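Local coordinates for glutamine synthetase (Helicobacter pylori, PDB 5ZLI), which belongs to the type I-beta glutamine synthetase family and is built as an assembly of twelve copies, each joining a beta-grasp domain to a larger catalytic domain, at residues K120-L125 against F235-E240; V251-A256 against K261-M266; F303-L308 against L342-N347; R316-F321 against K437-E442. One frame throughout, in Å; residues are numbered along the deposited sequence.

Contact 1: K120-L125 against F235-E240; sequences KALQHL and FGDLVE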
# COMPACT_ATOMS: atom_id res chain seq x y z
N LYS B 120 40.99 28.87 39.72
CA LYS B 120 41.24 30.21 40.22
C LYS B 120 40.17 30.61 41.25
O LYS B 120 40.46 31.37 42.18
CB LYS B 120 41.30 31.16 39.03
CG LYS B 120 42.58 30.94 38.20
CD LYS B 120 42.70 31.82 36.96
CE LYS B 120 42.30 33.25 37.23
NZ LYS B 120 43.00 33.85 38.39
N ALA B 121 38.97 30.04 41.15
CA ALA B 121 37.91 30.35 42.10
C ALA B 121 38.09 29.61 43.41
O ALA B 121 37.70 30.12 44.47
CB ALA B 121 36.54 30.02 41.52
N LEU B 122 38.53 28.36 43.35
CA LEU B 122 38.83 27.61 44.56
C LEU B 122 40.16 28.03 45.17
O LEU B 122 40.36 27.86 46.37
CB LEU B 122 38.82 26.11 44.28
CG LEU B 122 39.27 25.17 45.40
CD1 LEU B 122 38.36 25.25 46.62
CD2 LEU B 122 39.33 23.74 44.86
N GLN B 123 41.07 28.58 44.38
CA GLN B 123 42.31 29.02 44.99
C GLN B 123 42.17 30.40 45.63
O GLN B 123 42.83 30.67 46.64
CB GLN B 123 43.44 28.98 43.97
CG GLN B 123 44.18 27.61 43.92
CD GLN B 123 43.29 26.37 43.58
OE1 GLN B 123 42.05 26.41 43.57
NE2 GLN B 123 43.95 25.26 43.29
N HIS B 124 41.28 31.26 45.11
CA HIS B 124 40.98 32.53 45.77
C HIS B 124 40.46 32.33 47.18
O HIS B 124 40.61 33.24 48.00
CB HIS B 124 39.96 33.37 44.98
CG HIS B 124 39.44 34.55 45.74
ND1 HIS B 124 38.15 34.62 46.24
CD2 HIS B 124 40.04 35.71 46.12
CE1 HIS B 124 37.99 35.77 46.88
NE2 HIS B 124 39.12 36.44 46.82
N LEU B 125 39.85 31.19 47.50
CA LEU B 125 39.36 30.96 48.85
C LEU B 125 40.50 30.58 49.80
O LEU B 125 40.65 31.16 50.88
CB LEU B 125 38.27 29.88 48.86
CG LEU B 125 37.69 29.35 50.20
CD1 LEU B 125 37.04 30.47 51.05
CD2 LEU B 125 36.72 28.19 49.98
N PHE B 235 29.79 14.18 47.16
CA PHE B 235 30.39 15.51 47.25
C PHE B 235 31.81 15.52 46.71
O PHE B 235 32.51 14.50 46.76
CB PHE B 235 30.43 16.00 48.70
CG PHE B 235 29.13 16.58 49.21
CD1 PHE B 235 27.96 15.84 49.20
CD2 PHE B 235 29.09 17.88 49.74
CE1 PHE B 235 26.77 16.38 49.68
CE2 PHE B 235 27.92 18.42 50.23
CZ PHE B 235 26.75 17.66 50.20
N GLY B 236 32.21 16.66 46.16
CA GLY B 236 33.60 16.87 45.78
C GLY B 236 33.98 18.33 45.88
O GLY B 236 33.11 19.21 45.96
N ASP B 237 35.30 18.59 45.87
CA ASP B 237 35.79 19.96 45.86
C ASP B 237 35.40 20.63 44.54
O ASP B 237 34.99 19.98 43.57
CB ASP B 237 37.30 20.00 46.13
CG ASP B 237 38.16 19.68 44.90
OD1 ASP B 237 38.22 20.52 43.96
OD2 ASP B 237 38.81 18.61 44.91
N LEU B 238 35.56 21.96 44.50
CA LEU B 238 34.84 22.73 43.49
C LEU B 238 35.13 22.22 42.09
O LEU B 238 34.21 21.95 41.32
CB LEU B 238 35.19 24.21 43.59
CG LEU B 238 34.29 25.03 42.64
CD1 LEU B 238 33.81 26.29 43.34
CD2 LEU B 238 34.90 25.35 41.27
N VAL B 239 36.40 22.04 41.75
CA VAL B 239 36.72 21.56 40.40
C VAL B 239 36.29 20.10 40.24
O VAL B 239 35.61 19.73 39.28
CB VAL B 239 38.22 21.74 40.11
CG1 VAL B 239 38.59 21.09 38.76
CG2 VAL B 239 38.64 23.22 40.23
N GLU B 240 36.71 19.24 41.18
CA GLU B 240 36.41 17.81 41.11
C GLU B 240 34.91 17.53 41.03
O GLU B 240 34.49 16.59 40.34
CB GLU B 240 37.03 17.12 42.32
CG GLU B 240 36.86 15.65 42.44
CD GLU B 240 36.95 15.25 43.88
OE1 GLU B 240 37.07 14.04 44.16
OE2 GLU B 240 36.93 16.17 44.73
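Leu122, on helix 114-128, meets the start of helix 238-258 at Leu238 and Asp237, a worked example of a helix whose first turn is capped and packed at once. The apolar part is a meeting of side-chain roots, with Leu122 CB 4.2 Å from Leu238 CB. Phe381 of helix 377-393 and Ala118 of helix 114-128 also touch Leu238.

A second, mixed contact joins leucine to carboxylate. With chi1 at 173° and chi2 at 63°, Leu122 turns CD2 to 3.5 Å from Asp237 OD1; the two side chains cross at about a right angle.

The capping bonds lie within 235-240. Asp237 is the N-cap residue, and with Glu240 it forms a capping box. Its OD1 accepts weakly from Val239 N and from Glu240 N, the latter at 3.4 Å but nearly straight. In return Asp237 N donates to Glu240 OE2 over 3.1 Å, on the anti side of that carboxylate and 29° out of its plane.

No hydrogen bond crosses between the segments: they meet through van der Waals contact, one leucine against another and against a carboxylate oxygen, while that capping oxygen serves the amides of its own helix.

Contact 2: V251-A256 against K261-M266; sequences VVKMVA and KTATFM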
# COMPACT_ATOMS: atom_id res chain seq x y z
N VAL B 251 28.24 9.66 30.82
CA VAL B 251 27.99 8.25 31.09
C VAL B 251 26.54 7.90 30.86
O VAL B 251 26.23 6.80 30.39
CB VAL B 251 28.45 7.87 32.51
CG1 VAL B 251 28.01 6.47 32.85
CG2 VAL B 251 29.96 7.94 32.61
N VAL B 252 25.64 8.75 31.30
CA VAL B 252 24.24 8.45 31.04
C VAL B 252 23.93 8.65 29.56
O VAL B 252 23.24 7.82 28.96
CB VAL B 252 23.33 9.26 31.98
CG1 VAL B 252 24.01 9.45 33.33
CG2 VAL B 252 23.02 10.55 31.41
N LYS B 253 24.48 9.68 28.92
CA LYS B 253 24.17 9.91 27.50
C LYS B 253 24.58 8.71 26.66
O LYS B 253 23.86 8.29 25.74
CB LYS B 253 24.87 11.16 26.97
CG LYS B 253 23.94 12.39 26.86
CD LYS B 253 24.71 13.66 26.51
CE LYS B 253 25.57 14.13 27.63
NZ LYS B 253 25.98 15.52 27.39
N MET B 254 25.71 8.13 27.00
CA MET B 254 26.27 7.05 26.23
C MET B 254 25.63 5.73 26.58
O MET B 254 25.75 4.78 25.80
CB MET B 254 27.75 7.05 26.47
CG MET B 254 28.45 8.09 25.66
SD MET B 254 28.36 7.62 23.96
CE MET B 254 29.67 6.41 23.94
N VAL B 255 25.10 5.61 27.80
CA VAL B 255 24.43 4.38 28.21
C VAL B 255 23.01 4.36 27.71
O VAL B 255 22.54 3.34 27.19
CB VAL B 255 24.51 4.19 29.73
CG1 VAL B 255 23.47 3.18 30.21
CG2 VAL B 255 25.91 3.72 30.08
N ALA B 256 22.30 5.48 27.86
CA ALA B 256 21.08 5.67 27.08
C ALA B 256 21.30 5.25 25.63
O ALA B 256 20.44 4.62 25.01
CB ALA B 256 20.60 7.11 27.17
N LYS B 261 18.60 4.48 23.03
CA LYS B 261 17.80 5.63 23.43
C LYS B 261 18.58 6.95 23.34
O LYS B 261 19.65 7.03 22.74
CB LYS B 261 17.29 5.42 24.87
CG LYS B 261 16.86 3.98 25.18
CD LYS B 261 15.59 3.93 25.93
CE LYS B 261 14.99 2.55 25.91
NZ LYS B 261 13.54 2.74 26.19
N THR B 262 18.05 8.00 23.93
CA THR B 262 18.68 9.30 23.82
C THR B 262 18.38 10.06 25.09
O THR B 262 17.21 10.14 25.49
CB THR B 262 18.19 10.07 22.58
OG1 THR B 262 18.55 11.46 22.71
CG2 THR B 262 16.69 9.89 22.37
N ALA B 263 19.41 10.57 25.73
CA ALA B 263 19.30 11.23 27.03
C ALA B 263 19.34 12.74 26.86
O ALA B 263 19.65 13.24 25.79
CB ALA B 263 20.43 10.76 27.94
N THR B 264 19.00 13.45 27.93
CA THR B 264 19.19 14.90 27.99
C THR B 264 19.21 15.34 29.44
O THR B 264 18.49 14.77 30.28
CB THR B 264 18.10 15.73 27.26
OG1 THR B 264 18.17 17.12 27.66
CG2 THR B 264 16.74 15.23 27.58
N PHE B 265 20.05 16.33 29.75
CA PHE B 265 19.94 16.99 31.03
C PHE B 265 19.29 18.38 30.92
O PHE B 265 19.33 19.13 31.91
CB PHE B 265 21.28 17.11 31.70
CG PHE B 265 21.89 15.79 32.10
CD1 PHE B 265 22.44 14.95 31.16
CD2 PHE B 265 22.02 15.46 33.43
CE1 PHE B 265 23.05 13.80 31.54
CE2 PHE B 265 22.63 14.30 33.80
CZ PHE B 265 23.14 13.48 32.88
N MET B 266 18.61 18.69 29.79
CA MET B 266 18.04 20.03 29.58
C MET B 266 16.94 20.34 30.59
O MET B 266 16.14 19.47 30.93
CB MET B 266 17.51 20.18 28.14
CG MET B 266 16.19 19.49 27.79
SD MET B 266 15.69 19.64 26.05
CE MET B 266 15.30 21.35 25.97
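Lys261 N donates to Ala256 O over 2.7 Å, the one hydrogen bond between these segments. Its N-H...O angle is 143°, with the donor tilted from the carbonyl plane. The bond spans a tight alpha-beta connection: helix 238-258 ends, the chain reverses, and strand 262-264 runs back alongside it nearly antiparallel (158°) to join strand 133-145 in the catalytic-domain sheet.

Beyond the turn the packing is apolar. Ala263 CB points from the strand into the helix, 3.7 Å from Ala256 CB and 4.0 Å from Lys253 CG. The meeting of two alanine methyls is consistent with the close approach of the helix and strand axes, 6.6 Å. Farther along, Val252 and Phe265 reach toward each other from opposite directions, and Val252 CG2 meets the ring obliquely at CE1 and CZ. Ile206 of helix 200-212 also touches Val252, while Phe142 and Leu248 lie against the ring.

The polar ends turn to other partners. Lys261 NZ forms a salt bridge with Asp146, and Lys253 NZ reaches Cys481 O of a neighbouring subunit; Thr262 OG1 bonds to Tyr479 OH of that same subunit and to Phe180 O of another. The buried strand thus contributes to subunit interfaces as well as to the sheet. At its exit lies an ST turn, in which Met266 N donates to Thr264 OG1 over 2.7 Å at 166°.

Contact 3: F303-L308 against L342-N347; sequences FALHFL and LTYSAN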
# COMPACT_ATOMS: atom_id res chain seq x y z
N PHE B 303 28.77 32.15 59.87
CA PHE B 303 29.57 32.07 58.66
C PHE B 303 28.74 31.57 57.48
O PHE B 303 28.78 32.16 56.39
CB PHE B 303 30.76 31.15 58.93
CG PHE B 303 31.70 31.01 57.77
CD1 PHE B 303 32.68 31.96 57.54
CD2 PHE B 303 31.61 29.93 56.92
CE1 PHE B 303 33.55 31.84 56.47
CE2 PHE B 303 32.48 29.80 55.84
CZ PHE B 303 33.46 30.76 55.62
N ALA B 304 27.98 30.49 57.68
CA ALA B 304 27.12 29.95 56.63
C ALA B 304 25.99 30.90 56.27
O ALA B 304 25.64 31.03 55.09
CB ALA B 304 26.56 28.59 57.03
N LEU B 305 25.37 31.54 57.26
CA LEU B 305 24.25 32.42 56.94
C LEU B 305 24.71 33.66 56.20
O LEU B 305 23.96 34.19 55.37
CB LEU B 305 23.51 32.84 58.21
CG LEU B 305 22.51 31.86 58.75
CD1 LEU B 305 22.31 32.14 60.21
CD2 LEU B 305 21.22 32.02 57.98
N HIS B 306 25.92 34.14 56.49
CA HIS B 306 26.50 35.21 55.70
C HIS B 306 26.83 34.72 54.29
O HIS B 306 26.57 35.42 53.31
CB HIS B 306 27.73 35.79 56.42
CG HIS B 306 27.39 36.61 57.63
ND1 HIS B 306 26.28 37.44 57.69
CD2 HIS B 306 28.00 36.72 58.83
CE1 HIS B 306 26.23 38.02 58.87
NE2 HIS B 306 27.26 37.60 59.58
N PHE B 307 27.36 33.50 54.18
CA PHE B 307 27.51 32.90 52.86
C PHE B 307 26.18 32.92 52.07
O PHE B 307 26.14 33.38 50.92
CB PHE B 307 28.02 31.47 53.02
CG PHE B 307 28.35 30.79 51.74
CD1 PHE B 307 27.36 30.29 50.93
CD2 PHE B 307 29.66 30.62 51.37
CE1 PHE B 307 27.67 29.66 49.79
CE2 PHE B 307 29.97 29.98 50.21
CZ PHE B 307 28.98 29.50 49.42
N LEU B 308 25.10 32.45 52.69
CA LEU B 308 23.80 32.40 52.02
C LEU B 308 23.31 33.78 51.61
O LEU B 308 22.69 33.93 50.54
CB LEU B 308 22.78 31.72 52.93
CG LEU B 308 21.32 31.89 52.48
CD1 LEU B 308 21.13 31.13 51.21
CD2 LEU B 308 20.35 31.39 53.56
N LEU B 342 13.31 33.71 46.12
CA LEU B 342 14.67 33.61 46.63
C LEU B 342 14.70 33.72 48.16
O LEU B 342 15.14 34.72 48.74
CB LEU B 342 15.55 34.68 46.00
CG LEU B 342 15.93 34.54 44.54
CD1 LEU B 342 16.53 35.85 44.05
CD2 LEU B 342 16.92 33.40 44.42
N THR B 343 14.32 32.64 48.83
CA THR B 343 14.41 32.58 50.28
C THR B 343 14.89 31.19 50.67
O THR B 343 15.03 30.29 49.84
CB THR B 343 13.08 32.93 50.95
OG1 THR B 343 12.38 33.90 50.16
CG2 THR B 343 13.33 33.53 52.32
N TYR B 344 15.16 31.01 51.95
CA TYR B 344 15.60 29.73 52.50
C TYR B 344 14.55 29.19 53.46
O TYR B 344 13.76 29.95 54.04
CB TYR B 344 16.98 29.89 53.19
CG TYR B 344 17.01 30.98 54.29
CD1 TYR B 344 17.03 32.34 53.96
CD2 TYR B 344 16.99 30.64 55.65
CE1 TYR B 344 17.03 33.33 54.95
CE2 TYR B 344 16.99 31.63 56.64
CZ TYR B 344 17.01 32.96 56.28
OH TYR B 344 17.02 33.94 57.25
N SER B 345 14.52 27.87 53.62
CA SER B 345 13.65 27.23 54.60
C SER B 345 14.06 25.78 54.75
O SER B 345 14.47 25.14 53.78
CB SER B 345 12.17 27.33 54.21
OG SER B 345 11.73 28.67 54.31
N ALA B 346 13.95 25.26 55.97
CA ALA B 346 14.20 23.85 56.18
C ALA B 346 13.02 23.05 55.66
O ALA B 346 11.86 23.44 55.84
CB ALA B 346 14.46 23.56 57.65
N ASN B 347 13.33 21.94 54.99
CA ASN B 347 12.31 21.02 54.51
C ASN B 347 11.37 21.66 53.49
O ASN B 347 10.20 21.27 53.38
CB ASN B 347 11.51 20.47 55.69
CG ASN B 347 12.37 20.21 56.88
OD1 ASN B 347 13.40 19.53 56.78
ND2 ASN B 347 12.04 20.84 58.01
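Tyr344 lays one face of its ring against Leu308, in a helix-on-sheet contact of the catalytic domain: helix 302-313 packs beside the weakly bonded strand 341-346, which pairs in parallel with strand 351-355. From CB outward, the atoms of the tyrosine meet Leu308 in turn. Its CB is already engaged, 3.7 Å from Leu308 CD2. Chi1 of 56° sets CG between the backbone N and the carbonyl carbon, and there CG comes still closer to the same methyl.

Along one side of the ring, CD1 lies 3.5 Å from Leu308 CD2, and CE1 is farther off. This methyl therefore sits over the root half of the ring, and the geometry is that of a CH-pi contact, 3.8 Å from Leu308 CD2 to the Tyr344 centroid and 29° off the normal. On the other side, Tyr344 CE2 meets Leu305 CD2 more loosely, obliquely, at 4.5 Å. The tip is polar: Tyr344 OH is hydrogen-bonded to Gly399 O, while Leu308 CD2 covers one face.

Around this pair, Val353 and Phe366 of the sheet press on Leu308, and Ile355 and Ala401 touch Tyr344, so helix, sheet and loop all contribute to the packing. On the helix side, chi1 of 167° and chi2 of 68° turn CD2, of the two Leu308 methyls, to the ring, and it comes nearest at Tyr344 CG, 3.4 Å away.

Contact 4: R316-F321 against K437-E442; sequences RGLAAF and KQYLKE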
# COMPACT_ATOMS: atom_id res chain seq x y z
N ARG B 316 20.08 37.02 41.42
CA ARG B 316 19.53 37.32 40.09
C ARG B 316 20.63 37.42 39.04
O ARG B 316 20.41 37.06 37.88
CB ARG B 316 18.65 38.57 40.12
CG ARG B 316 17.50 38.42 41.07
CD ARG B 316 16.18 38.87 40.49
NE ARG B 316 16.24 39.95 39.50
CZ ARG B 316 15.26 40.21 38.64
NH1 ARG B 316 14.15 39.47 38.65
NH2 ARG B 316 15.36 41.20 37.77
N GLY B 317 21.80 37.95 39.40
CA GLY B 317 22.91 37.95 38.45
C GLY B 317 23.60 36.61 38.33
O GLY B 317 24.08 36.25 37.25
N LEU B 318 23.68 35.86 39.45
CA LEU B 318 24.23 34.51 39.43
C LEU B 318 23.45 33.56 38.51
O LEU B 318 24.02 32.59 38.00
CB LEU B 318 24.29 33.95 40.85
CG LEU B 318 25.15 32.69 41.09
CD1 LEU B 318 26.53 32.93 40.70
CD2 LEU B 318 25.15 32.27 42.56
N ALA B 319 22.16 33.84 38.28
CA ALA B 319 21.37 32.96 37.43
C ALA B 319 21.98 32.82 36.05
O ALA B 319 21.85 31.76 35.44
CB ALA B 319 19.94 33.49 37.31
N ALA B 320 22.70 33.84 35.58
CA ALA B 320 23.40 33.81 34.29
C ALA B 320 24.46 32.71 34.19
O ALA B 320 24.84 32.32 33.07
CB ALA B 320 24.01 35.18 34.02
N PHE B 321 24.99 32.21 35.30
CA PHE B 321 25.91 31.10 35.14
C PHE B 321 25.32 29.77 35.54
O PHE B 321 25.76 28.74 35.01
CB PHE B 321 27.18 31.33 35.96
CG PHE B 321 27.89 32.59 35.62
CD1 PHE B 321 28.72 32.65 34.53
CD2 PHE B 321 27.74 33.72 36.42
CE1 PHE B 321 29.40 33.82 34.22
CE2 PHE B 321 28.41 34.90 36.11
CZ PHE B 321 29.25 34.94 35.01
N LYS B 437 28.88 42.76 38.74
CA LYS B 437 29.88 41.82 38.30
C LYS B 437 31.10 41.85 39.19
O LYS B 437 32.03 41.07 38.95
CB LYS B 437 30.24 42.13 36.84
CG LYS B 437 30.04 43.60 36.48
CD LYS B 437 30.32 43.88 35.00
CE LYS B 437 30.22 45.37 34.66
NZ LYS B 437 30.25 45.66 33.18
N GLN B 438 31.08 42.65 40.25
CA GLN B 438 32.33 42.89 40.97
C GLN B 438 32.71 41.72 41.86
O GLN B 438 33.89 41.39 41.97
CB GLN B 438 32.25 44.19 41.77
CG GLN B 438 33.60 44.88 41.89
CD GLN B 438 34.27 45.10 40.54
OE1 GLN B 438 35.38 44.63 40.29
NE2 GLN B 438 33.58 45.82 39.65
N TYR B 439 31.74 41.08 42.50
CA TYR B 439 32.09 39.98 43.38
C TYR B 439 32.72 38.82 42.64
O TYR B 439 33.34 37.96 43.28
CB TYR B 439 30.86 39.50 44.12
CG TYR B 439 29.86 38.86 43.21
CD1 TYR B 439 28.96 39.63 42.48
CD2 TYR B 439 29.84 37.48 43.03
CE1 TYR B 439 28.06 39.05 41.64
CE2 TYR B 439 28.93 36.89 42.17
CZ TYR B 439 28.04 37.68 41.49
OH TYR B 439 27.14 37.10 40.63
N LEU B 440 32.55 38.75 41.32
CA LEU B 440 33.25 37.76 40.52
C LEU B 440 34.66 38.21 40.13
O LEU B 440 35.55 37.37 39.97
CB LEU B 440 32.47 37.49 39.24
CG LEU B 440 31.13 36.85 39.49
CD1 LEU B 440 30.21 37.07 38.29
CD2 LEU B 440 31.43 35.38 39.74
N LYS B 441 34.87 39.52 39.98
CA LYS B 441 36.14 40.03 39.47
C LYS B 441 37.22 40.09 40.54
O LYS B 441 38.37 40.39 40.20
CB LYS B 441 35.94 41.39 38.82
CG LYS B 441 35.36 41.23 37.45
CD LYS B 441 35.73 42.32 36.49
CE LYS B 441 34.67 43.39 36.49
NZ LYS B 441 35.01 44.52 35.59
N GLU B 442 36.87 39.82 41.79
CA GLU B 442 37.84 39.75 42.86
C GLU B 442 38.96 38.81 42.44
O GLU B 442 38.69 37.71 41.97
CB GLU B 442 37.15 39.23 44.12
CG GLU B 442 36.19 40.23 44.80
CD GLU B 442 35.16 39.55 45.74
OE1 GLU B 442 34.52 40.25 46.58
OE2 GLU B 442 34.96 38.33 45.62
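Phe321 and Leu440 make the close part of this buried helix-helix contact, in which the kinked helix 315-322 meets the short, weakly bonded helix 438-441 of the catalytic domain. The two side chains come from opposite directions, and Leu440 CD1 approaches the ring obliquely, 3.6 Å from Phe321 CE2 and 4.0 Å from Phe321 CZ. Phe446 meets the Phe321 ring edge-to-face, and Met433 of helix 426-434 packs on it too, so this end is a dense apolar cluster.

Tyr439 makes the looser part. Chi1 of 67° swings its ring toward the first turn of helix 315-322. The hydroxyl arrives without a hydrogen bond to that turn: Tyr439 OH stays 3.9 Å from Leu318 N and 4.2 Å from Leu318 CD1. Gly317, which has no side chain, is approached only by that oxygen. The Tyr439 ring also stacks with His314, while Leu440 CG lies over one of its faces, offset toward the rim.

Toward solvent, neighbouring residues of the same short helix behave differently. Gln438 is exposed, and Lys441 NZ, on a partly exposed residue, makes a salt bridge with Glu448. At the kink of helix 315-322, Ala320 N and Phe321 N turn to carbonyls three residues back: Ala320 N donates to Gly317 O over 3.2 Å, and Phe321 N to Leu318 O over 2.9 Å.

Overall arrangement
Contacts 2, 3 and 4 are buried, whereas contact 1 is only partly so. Contacts 1 and 2 use the two ends of helix 238-258, their centres about 27 Å apart on opposite sides of the chain's centre; together with contact 3 they reach one catalytic-domain sheet. Contact 4 joins two helices without reaching that sheet. Only contact 2 has a hydrogen bond between its segments, fitting a short chain reversal; the more distant pairings rely mainly on van der Waals and, in contact 3, CH-pi packing. Contacts 2 and 3 have neighbouring subunits close by, unlike 1 and 4. Contact 4 is the meeting place: Glu442 touches His124 of contact 1, and Arg316 touches Leu342 of contact 3, with which it alternates along the chain.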